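Local coordinates for probable arylamine n-acetyl transferase (Mycobacterium abscessus, PDB 4GUZ), which probably transfers the acetyl group of acetyl coenzyme A to arylamine substrates, as an arylamine N-acetyltransferase of the pathogen Mycobacterium abscessus, at residues H235-E240 and R247-L252; E126-D131 and P141-D146; R72-G77 and G266-A271. All blocks are in the same frame, centred on the assembly; numbering follows the deposited sequence.

Interaction 1: residues H235-E240 and R247-L252; sequences HRELHE and RKTRQL
Arg236 and Leu252 grip each other twice just beyond the open end of the hairpin. The Leu252 amide donates to Arg236 O, and Arg236 NE returns a bond of 3.0 Å to Leu252 O, which lies in the guanidinium plane; Arg236 NH1 reaches on to the carbonyl of Leu281. At Glu237 the strand proper begins. The Glu237 carboxylate folds across to Thr249, with Glu237 OE2 3.4 Å from Thr249 CB. Leu238 and Arg250 form a hydrogen-bonded pair, the Leu238 amide N meeting Arg250 O at 2.7 Å and Arg250 N answering to Leu238 O. On the other face the buried Leu238 has its CB 4.0 Å from Leu252 CD1. This is a regular antiparallel beta hairpin, with 246-251 as an outermost strand of a five-stranded sheet, and side chains alternate between the face of Glu237, His239 and Thr249 and that of Leu238 and Glu240. His239 is held from two directions: Thr249 CG2 sits over the ring face, 3.5 Å from its centroid, while Arg247 NH1 donates to His239 ND1 at 3.1 Å from a position tilted out of the ring plane. A bend at chi3 (79°) turns the Arg247 guanidinium, which also pairs with Asp179, almost perpendicular to the imidazole. Glu240 runs alongside Lys248, Glu240 OE1 lying 3.4 Å from Lys248 CE, whereas OE2 is taken by His229.

Interaction 2: residues E126-D131 and P141-D146; sequences EQWLCD and PIRLVD
Leu129 and Ile142 form an antiparallel hydrogen-bonded pair, Leu129 N reaching Ile142 O at 2.7 Å and Ile142 N returning to Leu129 O, while Trp128 faces Arg143 as the neighbouring non-hydrogen-bonded pair. Leu144 N also bonds to Gln127 O, and beyond it a water takes over, accepting from Gln127 N and donating to Leu144 O. The side chain of Arg143 carries much of the contact. It leaves with CG anti to the backbone N (chi1 -172°) and runs beside Trp128, whose six-membered ring has Arg143 CB over its face, 4.0 Å from the centroid. A turn at chi3 then brings the Arg143 guanidinium round so that Trp128 CH2 lies over its centre, 3.5 Å above the plane, although the two planes are 58° apart and do not stack in parallel. Its edge is left for Glu126. Carboxylate and guanidinium are nearly coplanar, 19° apart, and meet in a two-pronged salt bridge: Arg143 NH2 meets the syn side of Glu126 OE1 at 3.2 Å, while Arg143 NE is modelled doubtfully close to Glu126 OE2. The hairpin ends an eight-stranded antiparallel sheet, with 142-143 as an outermost strand and helix 32-45 packed against Trp128 and Cys130. Pro141 CB touches both, lying 3.9 Å from Trp128 CE3 and 4.0 Å from Cys130 SG. Leu129 and Ile142 lie on the other face, touching Phe191 and Leu173 respectively. Gln127 and Leu144 lie side by side, and Gln127 OE1 bonds to Tyr98. Just past the strand, Asp131 OD1 accepts from His116 NE2, a pairing consistent with the Cys-His-Asp triad of this family, in which Cys79 would be the third member.

Interaction 3: residues R72-G77 and G266-A271; sequences RSPRGG and GIELGA
Arg75 lays its guanidinium against Leu269, although its CB starts out away from the segment 266-271. From CB the chain folds back, bent at chi2 (-66°) and again at chi3 (-50°), and this double bend carries Arg75 CD to within 3.7 Å of Glu268 O. Arg75 NE follows, near Leu269 CD2, and the same methyl lies over the centre of the guanidinium, with Arg75 CZ 3.6 Å and Arg75 NH1 3.5 Å from Leu269 CD2. One face of the charged group is therefore laid against hydrocarbon, while its polar edges serve other partners: NE forms a salt bridge with Glu49 and NH2 another with Asp52. These two carboxylates would favour the charged form of the arginine and help to fix its rotation. Glu49 OE2 also accepts from the amide of Gly76, tying side chain and backbone together. Next to Arg75, Pro74 O accepts from Glu268 N at 3.0 Å, in the carbonyl plane, and Ile267 CA makes a C-H contact to that O. Two ring atoms of Pro74 also touch: CB lies 3.4 Å from Gly266 O and CG 3.9 Å from Glu268 CB. An inverse gamma turn centred on Pro74, closed by Arg75 N to Ser73 O, thus joins the connection between helices 63-72 and 79-92 to the linker between helices 254-263 and 271-282.

Two contacts between near neighbours and one long-range closure make up this set. Interactions 2 and 1 are local hairpins that follow one another in sequence, both nested within the long loop closed by interaction 3. They belong to separate antiparallel sheets, and the two contacts lie on opposite sides of the chain's centre, about 32 Å apart between their centres. Interaction 3 instead joins two interhelical loops; its centre lies about 20 Å from that of interaction 1 and about 32 Å from that of interaction 2. It ties the chain leading to the putative triad cysteine, Cys79, to the late part that follows helix 254-263, while interaction 2 leads into Asp131, probably of the same triad.

Interaction 1: residues H235-E240 and R247-L252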
loop_
_atom_site.group_PDB
_atom_site.type_symbol
_atom_site.label_atom_id
_atom_site.label_comp_id
_atom_site.label_asym_id
_atom_site.label_seq_id
_atom_site.Cartn_x
_atom_site.Cartn_y
_atom_site.Cartn_z
ATOM N N HIS A 235 -1.312 12.103 -11.359
ATOM C CA HIS A 235 -1.640 12.217 -12.788
ATOM C C HIS A 235 -0.365 12.701 -13.511
ATOM O O HIS A 235 0.525 11.876 -13.736
ATOM C CB HIS A 235 -2.881 13.103 -13.042
ATOM C CG HIS A 235 -3.433 13.007 -14.428
ATOM N ND1 HIS A 235 -3.768 11.788 -14.991
ATOM C CD2 HIS A 235 -3.749 13.992 -15.301
ATOM C CE1 HIS A 235 -4.246 12.068 -16.194
ATOM N NE2 HIS A 235 -4.263 13.377 -16.424
ATOM N N ARG A 236 -0.230 14.011 -13.783
ATOM C CA ARG A 236 0.965 14.592 -14.420
ATOM C C ARG A 236 1.723 15.532 -13.449
ATOM O O ARG A 236 2.706 16.164 -13.834
ATOM C CB ARG A 236 0.560 15.359 -15.697
ATOM C CG ARG A 236 0.282 14.460 -16.898
ATOM C CD ARG A 236 -0.416 15.210 -18.026
ATOM N NE ARG A 236 0.326 16.393 -18.472
ATOM C CZ ARG A 236 -0.041 17.182 -19.480
ATOM N NH1 ARG A 236 -1.143 16.917 -20.174
ATOM N NH2 ARG A 236 0.699 18.232 -19.810
ATOM N N GLU A 237 1.236 15.659 -12.210
ATOM C CA GLU A 237 1.851 16.536 -11.221
ATOM C C GLU A 237 2.789 15.747 -10.342
ATOM O O GLU A 237 2.354 14.827 -9.655
ATOM C CB GLU A 237 0.780 17.219 -10.362
ATOM C CG GLU A 237 1.280 18.450 -9.624
ATOM C CD GLU A 237 1.537 19.695 -10.458
ATOM O OE1 GLU A 237 0.941 19.839 -11.547
ATOM O OE2 GLU A 237 2.235 20.593 -9.946
ATOM N N LEU A 238 4.063 16.114 -10.345
ATOM C CA LEU A 238 5.033 15.403 -9.513
ATOM C C LEU A 238 5.197 16.121 -8.212
ATOM O O LEU A 238 5.632 17.264 -8.213
ATOM C CB LEU A 238 6.391 15.264 -10.224
ATOM C CG LEU A 238 7.488 14.487 -9.451
ATOM C CD1 LEU A 238 7.090 13.020 -9.197
ATOM C CD2 LEU A 238 8.820 14.555 -10.200
ATOM N N HIS A 239 4.884 15.446 -7.105
ATOM C CA HIS A 239 5.036 15.963 -5.745
ATOM C C HIS A 239 6.335 15.416 -5.145
ATOM O O HIS A 239 6.561 14.202 -5.169
ATOM C CB HIS A 239 3.837 15.574 -4.848
ATOM C CG HIS A 239 2.522 16.167 -5.247
ATOM N ND1 HIS A 239 1.734 16.838 -4.331
ATOM C CD2 HIS A 239 1.881 16.145 -6.439
ATOM C CE1 HIS A 239 0.655 17.222 -4.995
ATOM N NE2 HIS A 239 0.691 16.814 -6.261
ATOM N N GLU A 240 7.213 16.302 -4.664
ATOM C CA GLU A 240 8.446 15.838 -4.004
ATOM C C GLU A 240 8.348 16.260 -2.554
ATOM O O GLU A 240 8.259 17.451 -2.285
ATOM C CB GLU A 240 9.691 16.397 -4.713
ATOM C CG GLU A 240 10.958 16.027 -3.972
ATOM C CD GLU A 240 12.269 16.167 -4.710
ATOM O OE1 GLU A 240 12.277 16.656 -5.864
ATOM O OE2 GLU A 240 13.294 15.749 -4.126
ATOM N N ARG A 247 6.513 20.113 0.881
ATOM C CA ARG A 247 6.611 19.581 -0.460
ATOM C C ARG A 247 6.609 20.659 -1.516
ATOM O O ARG A 247 6.227 21.799 -1.269
ATOM C CB ARG A 247 5.471 18.563 -0.735
ATOM C CG ARG A 247 4.077 19.133 -0.693
ATOM C CD ARG A 247 3.073 18.107 -1.165
ATOM N NE ARG A 247 2.773 17.138 -0.109
ATOM C CZ ARG A 247 1.965 16.102 -0.271
ATOM N NH1 ARG A 247 1.385 15.882 -1.448
ATOM N NH2 ARG A 247 1.736 15.268 0.737
ATOM N N LYS A 248 7.054 20.272 -2.706
ATOM C CA LYS A 248 7.051 21.104 -3.889
ATOM C C LYS A 248 6.392 20.271 -4.981
ATOM O O LYS A 248 6.426 19.038 -4.916
ATOM C CB LYS A 248 8.474 21.577 -4.267
ATOM C CG LYS A 248 9.433 20.465 -4.708
ATOM C CD LYS A 248 10.692 21.062 -5.315
ATOM C CE LYS A 248 11.637 20.009 -5.819
ATOM N NZ LYS A 248 12.875 20.619 -6.376
ATOM N N THR A 249 5.795 20.932 -5.960
ATOM C CA THR A 249 5.065 20.289 -7.055
ATOM C C THR A 249 5.438 20.891 -8.395
ATOM O O THR A 249 5.677 22.098 -8.478
ATOM C CB THR A 249 3.531 20.436 -6.825
ATOM O OG1 THR A 249 3.193 21.829 -6.717
ATOM C CG2 THR A 249 3.056 19.729 -5.563
ATOM N N ARG A 250 5.487 20.054 -9.437
ATOM C CA ARG A 250 5.772 20.484 -10.801
ATOM C C ARG A 250 4.970 19.639 -11.803
ATOM O O ARG A 250 4.821 18.422 -11.605
ATOM C CB ARG A 250 7.277 20.467 -11.118
ATOM C CG ARG A 250 7.963 19.109 -11.030
ATOM C CD ARG A 250 9.439 19.189 -11.400
ATOM N NE ARG A 250 9.629 19.283 -12.850
ATOM C CZ ARG A 250 10.200 18.346 -13.599
ATOM N NH1 ARG A 250 10.652 17.227 -13.045
ATOM N NH2 ARG A 250 10.318 18.517 -14.909
ATOM N N GLN A 251 4.418 20.303 -12.849
ATOM C CA GLN A 251 3.669 19.627 -13.896
ATOM C C GLN A 251 4.633 19.030 -14.918
ATOM O O GLN A 251 5.578 19.697 -15.349
ATOM C CB GLN A 251 2.668 20.582 -14.582
ATOM C CG GLN A 251 1.813 19.908 -15.673
ATOM C CD GLN A 251 0.477 19.359 -15.206
ATOM O OE1 GLN A 251 0.305 18.834 -14.085
ATOM N NE2 GLN A 251 -0.501 19.423 -16.095
ATOM N N LEU A 252 4.364 17.796 -15.330
ATOM C CA LEU A 252 5.159 17.090 -16.323
ATOM C C LEU A 252 4.384 16.984 -17.612
ATOM O O LEU A 252 3.156 16.857 -17.584
ATOM C CB LEU A 252 5.524 15.675 -15.821
ATOM C CG LEU A 252 6.311 15.550 -14.495
ATOM C CD1 LEU A 252 6.425 14.113 -14.086
ATOM C CD2 LEU A 252 7.716 16.094 -14.629
#

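Interaction 2: residues E126-D131 and P141-D146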
loop_
_atom_site.group_PDB
_atom_site.type_symbol
_atom_site.label_atom_id
_atom_site.label_comp_id
_atom_site.label_asym_id
_atom_site.label_seq_id
_atom_site.Cartn_x
_atom_site.Cartn_y
_atom_site.Cartn_z
ATOM N N GLU A 126 0.035 -9.216 22.080
ATOM C CA GLU A 126 -0.147 -8.010 21.248
ATOM C C GLU A 126 -0.669 -8.234 19.800
ATOM O O GLU A 126 -0.668 -9.342 19.261
ATOM C CB GLU A 126 1.197 -7.271 21.157
ATOM C CG GLU A 126 1.932 -7.130 22.489
ATOM C CD GLU A 126 3.103 -6.174 22.499
ATOM O OE1 GLU A 126 4.247 -6.628 22.270
ATOM O OE2 GLU A 126 2.885 -4.977 22.794
ATOM N N GLN A 127 -1.075 -7.120 19.178
ATOM C CA GLN A 127 -1.516 -7.014 17.791
ATOM C C GLN A 127 -0.715 -5.910 17.092
ATOM O O GLN A 127 -0.456 -4.860 17.681
ATOM C CB GLN A 127 -3.020 -6.768 17.720
ATOM C CG GLN A 127 -3.813 -8.038 18.045
ATOM C CD GLN A 127 -5.278 -7.899 17.766
ATOM O OE1 GLN A 127 -5.797 -8.511 16.844
ATOM N NE2 GLN A 127 -5.976 -7.107 18.567
ATOM N N TRP A 128 -0.293 -6.180 15.855
ATOM C CA TRP A 128 0.543 -5.305 15.045
ATOM C C TRP A 128 -0.096 -5.008 13.709
ATOM O O TRP A 128 -0.327 -5.918 12.911
ATOM C CB TRP A 128 1.915 -5.962 14.830
ATOM C CG TRP A 128 2.686 -6.081 16.110
ATOM C CD1 TRP A 128 2.636 -7.106 17.004
ATOM C CD2 TRP A 128 3.563 -5.094 16.673
ATOM N NE1 TRP A 128 3.449 -6.836 18.080
ATOM C CE2 TRP A 128 4.016 -5.599 17.916
ATOM C CE3 TRP A 128 4.008 -3.830 16.255
ATOM C CZ2 TRP A 128 4.918 -4.898 18.729
ATOM C CZ3 TRP A 128 4.891 -3.135 17.066
ATOM C CH2 TRP A 128 5.344 -3.673 18.285
ATOM N N LEU A 129 -0.330 -3.721 13.440
ATOM C CA LEU A 129 -0.899 -3.298 12.167
ATOM C C LEU A 129 0.186 -3.264 11.107
ATOM O O LEU A 129 1.192 -2.568 11.289
ATOM C CB LEU A 129 -1.553 -1.909 12.314
ATOM C CG LEU A 129 -2.117 -1.300 11.014
ATOM C CD1 LEU A 129 -3.243 -2.133 10.473
ATOM C CD2 LEU A 129 -2.491 0.171 11.221
ATOM N N CYS A 130 -0.009 -4.000 9.997
ATOM C CA CYS A 130 0.950 -3.978 8.895
ATOM C C CYS A 130 0.285 -3.306 7.693
ATOM O O CYS A 130 -0.363 -3.964 6.863
ATOM C CB CYS A 130 1.461 -5.377 8.562
ATOM S SG CYS A 130 2.393 -6.159 9.907
ATOM N N ASP A 131 0.437 -1.976 7.613
ATOM C CA ASP A 131 -0.125 -1.171 6.512
ATOM C C ASP A 131 0.952 -1.076 5.447
ATOM O O ASP A 131 1.700 -0.097 5.376
ATOM C CB ASP A 131 -0.555 0.189 7.037
ATOM C CG ASP A 131 -1.397 0.998 6.064
ATOM O OD1 ASP A 131 -1.672 0.493 4.952
ATOM O OD2 ASP A 131 -1.772 2.129 6.414
ATOM N N PRO A 141 5.760 -2.170 11.348
ATOM C CA PRO A 141 4.455 -2.516 11.937
ATOM C C PRO A 141 4.153 -1.576 13.093
ATOM O O PRO A 141 5.077 -1.065 13.726
ATOM C CB PRO A 141 4.646 -3.958 12.433
ATOM C CG PRO A 141 5.892 -4.439 11.786
ATOM C CD PRO A 141 6.742 -3.272 11.529
ATOM N N ILE A 142 2.888 -1.321 13.349
ATOM C CA ILE A 142 2.484 -0.400 14.406
ATOM C C ILE A 142 1.721 -1.180 15.456
ATOM O O ILE A 142 0.736 -1.851 15.123
ATOM C CB ILE A 142 1.649 0.783 13.805
ATOM C CG1 ILE A 142 2.526 1.692 12.897
ATOM C CG2 ILE A 142 0.959 1.604 14.901
ATOM C CD1 ILE A 142 1.749 2.758 12.076
ATOM N N ARG A 143 2.163 -1.075 16.719
ATOM C CA ARG A 143 1.525 -1.710 17.888
ATOM C C ARG A 143 0.111 -1.214 18.029
ATOM O O ARG A 143 -0.108 -0.013 18.158
ATOM C CB ARG A 143 2.324 -1.387 19.170
ATOM C CG ARG A 143 1.889 -2.138 20.408
ATOM C CD ARG A 143 2.852 -1.848 21.538
ATOM N NE ARG A 143 3.804 -2.944 21.681
ATOM C CZ ARG A 143 5.123 -2.814 21.724
ATOM N NH1 ARG A 143 5.684 -1.614 21.637
ATOM N NH2 ARG A 143 5.896 -3.886 21.844
ATOM N N LEU A 144 -0.855 -2.129 17.994
ATOM C CA LEU A 144 -2.248 -1.741 18.123
ATOM C C LEU A 144 -2.544 -1.463 19.578
ATOM O O LEU A 144 -2.582 -2.369 20.412
ATOM C CB LEU A 144 -3.183 -2.798 17.528
ATOM C CG LEU A 144 -4.609 -2.367 17.226
ATOM C CD1 LEU A 144 -4.682 -1.494 15.963
ATOM C CD2 LEU A 144 -5.478 -3.583 17.040
ATOM N N VAL A 145 -2.647 -0.184 19.884
ATOM C CA VAL A 145 -2.939 0.360 21.215
ATOM C C VAL A 145 -4.093 1.327 21.034
ATOM O O VAL A 145 -4.386 1.708 19.894
ATOM C CB VAL A 145 -1.698 1.024 21.897
ATOM C CG1 VAL A 145 -0.653 -0.015 22.289
ATOM C CG2 VAL A 145 -1.085 2.125 21.039
ATOM N N ASP A 146 -4.736 1.750 22.128
ATOM C CA ASP A 146 -5.866 2.686 22.022
ATOM C C ASP A 146 -5.460 4.112 21.638
ATOM O O ASP A 146 -6.303 4.873 21.144
ATOM C CB ASP A 146 -6.665 2.724 23.317
ATOM C CG ASP A 146 -7.487 1.482 23.600
ATOM O OD1 ASP A 146 -7.235 0.433 22.953
ATOM O OD2 ASP A 146 -8.412 1.568 24.433
HETATM O O HOH W 1 -1.465 -4.807 20.951
#

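Interaction 3: residues R72-G77 and G266-A271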
loop_
_atom_site.group_PDB
_atom_site.type_symbol
_atom_site.label_atom_id
_atom_site.label_comp_id
_atom_site.label_asym_id
_atom_site.label_seq_id
_atom_site.Cartn_x
_atom_site.Cartn_y
_atom_site.Cartn_z
ATOM N N ARG A 72 9.328 -9.395 -11.191
ATOM C CA ARG A 72 10.034 -9.766 -12.424
ATOM C C ARG A 72 9.831 -8.795 -13.610
ATOM O O ARG A 72 10.294 -9.070 -14.717
ATOM C CB ARG A 72 9.646 -11.198 -12.825
ATOM C CG ARG A 72 9.971 -12.190 -11.712
ATOM C CD ARG A 72 9.918 -13.640 -12.143
ATOM N NE ARG A 72 8.555 -14.156 -12.196
ATOM C CZ ARG A 72 8.036 -15.013 -11.325
ATOM N NH1 ARG A 72 8.753 -15.436 -10.293
ATOM N NH2 ARG A 72 6.797 -15.450 -11.475
ATOM N N SER A 73 9.211 -7.640 -13.368
ATOM C CA SER A 73 9.045 -6.612 -14.379
ATOM C C SER A 73 9.188 -5.227 -13.717
ATOM O O SER A 73 8.961 -5.123 -12.501
ATOM C CB SER A 73 7.712 -6.762 -15.109
ATOM O OG SER A 73 6.611 -6.304 -14.345
ATOM N N PRO A 74 9.571 -4.161 -14.475
ATOM C CA PRO A 74 9.700 -2.823 -13.853
ATOM C C PRO A 74 8.314 -2.206 -13.595
ATOM O O PRO A 74 7.917 -1.226 -14.230
ATOM C CB PRO A 74 10.510 -2.038 -14.894
ATOM C CG PRO A 74 10.162 -2.674 -16.200
ATOM C CD PRO A 74 9.926 -4.126 -15.916
ATOM N N ARG A 75 7.559 -2.823 -12.672
ATOM C CA ARG A 75 6.193 -2.435 -12.349
ATOM C C ARG A 75 5.901 -2.478 -10.863
ATOM O O ARG A 75 6.546 -3.196 -10.097
ATOM C CB ARG A 75 5.181 -3.365 -13.062
ATOM C CG ARG A 75 5.212 -3.319 -14.605
ATOM C CD ARG A 75 4.762 -1.971 -15.214
ATOM N NE ARG A 75 3.486 -1.489 -14.682
ATOM C CZ ARG A 75 2.291 -1.882 -15.116
ATOM N NH1 ARG A 75 2.191 -2.741 -16.123
ATOM N NH2 ARG A 75 1.187 -1.399 -14.564
ATOM N N GLY A 76 4.880 -1.738 -10.497
ATOM C CA GLY A 76 4.360 -1.702 -9.141
ATOM C C GLY A 76 2.901 -2.098 -9.088
ATOM O O GLY A 76 2.290 -2.374 -10.121
ATOM N N GLY A 77 2.345 -2.096 -7.882
ATOM C CA GLY A 77 0.951 -2.454 -7.648
ATOM C C GLY A 77 0.267 -1.571 -6.626
ATOM O O GLY A 77 0.935 -0.766 -5.963
ATOM N N GLY A 266 11.375 3.743 -11.318
ATOM C CA GLY A 266 11.808 2.460 -11.870
ATOM C C GLY A 266 10.683 1.701 -12.544
ATOM O O GLY A 266 10.700 0.467 -12.565
ATOM N N ILE A 267 9.682 2.438 -13.075
ATOM C CA ILE A 267 8.517 1.895 -13.760
ATOM C C ILE A 267 8.663 2.129 -15.270
ATOM O O ILE A 267 8.889 3.259 -15.707
ATOM C CB ILE A 267 7.194 2.490 -13.187
ATOM C CG1 ILE A 267 6.972 1.966 -11.750
ATOM C CG2 ILE A 267 5.968 2.164 -14.072
ATOM C CD1 ILE A 267 5.936 2.705 -10.878
ATOM N N GLU A 268 8.501 1.056 -16.057
ATOM C CA GLU A 268 8.535 1.099 -17.521
ATOM C C GLU A 268 7.463 0.176 -18.045
ATOM O O GLU A 268 7.375 -0.976 -17.607
ATOM C CB GLU A 268 9.918 0.690 -18.071
ATOM C CG GLU A 268 11.077 1.556 -17.612
ATOM C CD GLU A 268 12.424 0.963 -17.970
ATOM O OE1 GLU A 268 12.924 0.111 -17.202
ATOM O OE2 GLU A 268 12.963 1.329 -19.038
ATOM N N LEU A 269 6.603 0.698 -18.924
ATOM C CA LEU A 269 5.514 -0.071 -19.516
ATOM C C LEU A 269 5.934 -0.634 -20.861
ATOM O O LEU A 269 6.934 -0.189 -21.440
ATOM C CB LEU A 269 4.272 0.817 -19.704
ATOM C CG LEU A 269 3.530 1.291 -18.459
ATOM C CD1 LEU A 269 2.811 2.594 -18.733
ATOM C CD2 LEU A 269 2.523 0.247 -17.973
ATOM N N GLY A 270 5.143 -1.586 -21.363
ATOM C CA GLY A 270 5.331 -2.156 -22.693
ATOM C C GLY A 270 5.019 -1.097 -23.732
ATOM O O GLY A 270 4.290 -0.140 -23.433
ATOM N N ALA A 271 5.577 -1.251 -24.955
ATOM C CA ALA A 271 5.433 -0.312 -26.079
ATOM C C ALA A 271 3.996 0.186 -26.260
ATOM O O ALA A 271 3.783 1.401 -26.348
ATOM C CB ALA A 271 5.926 -0.956 -27.369
#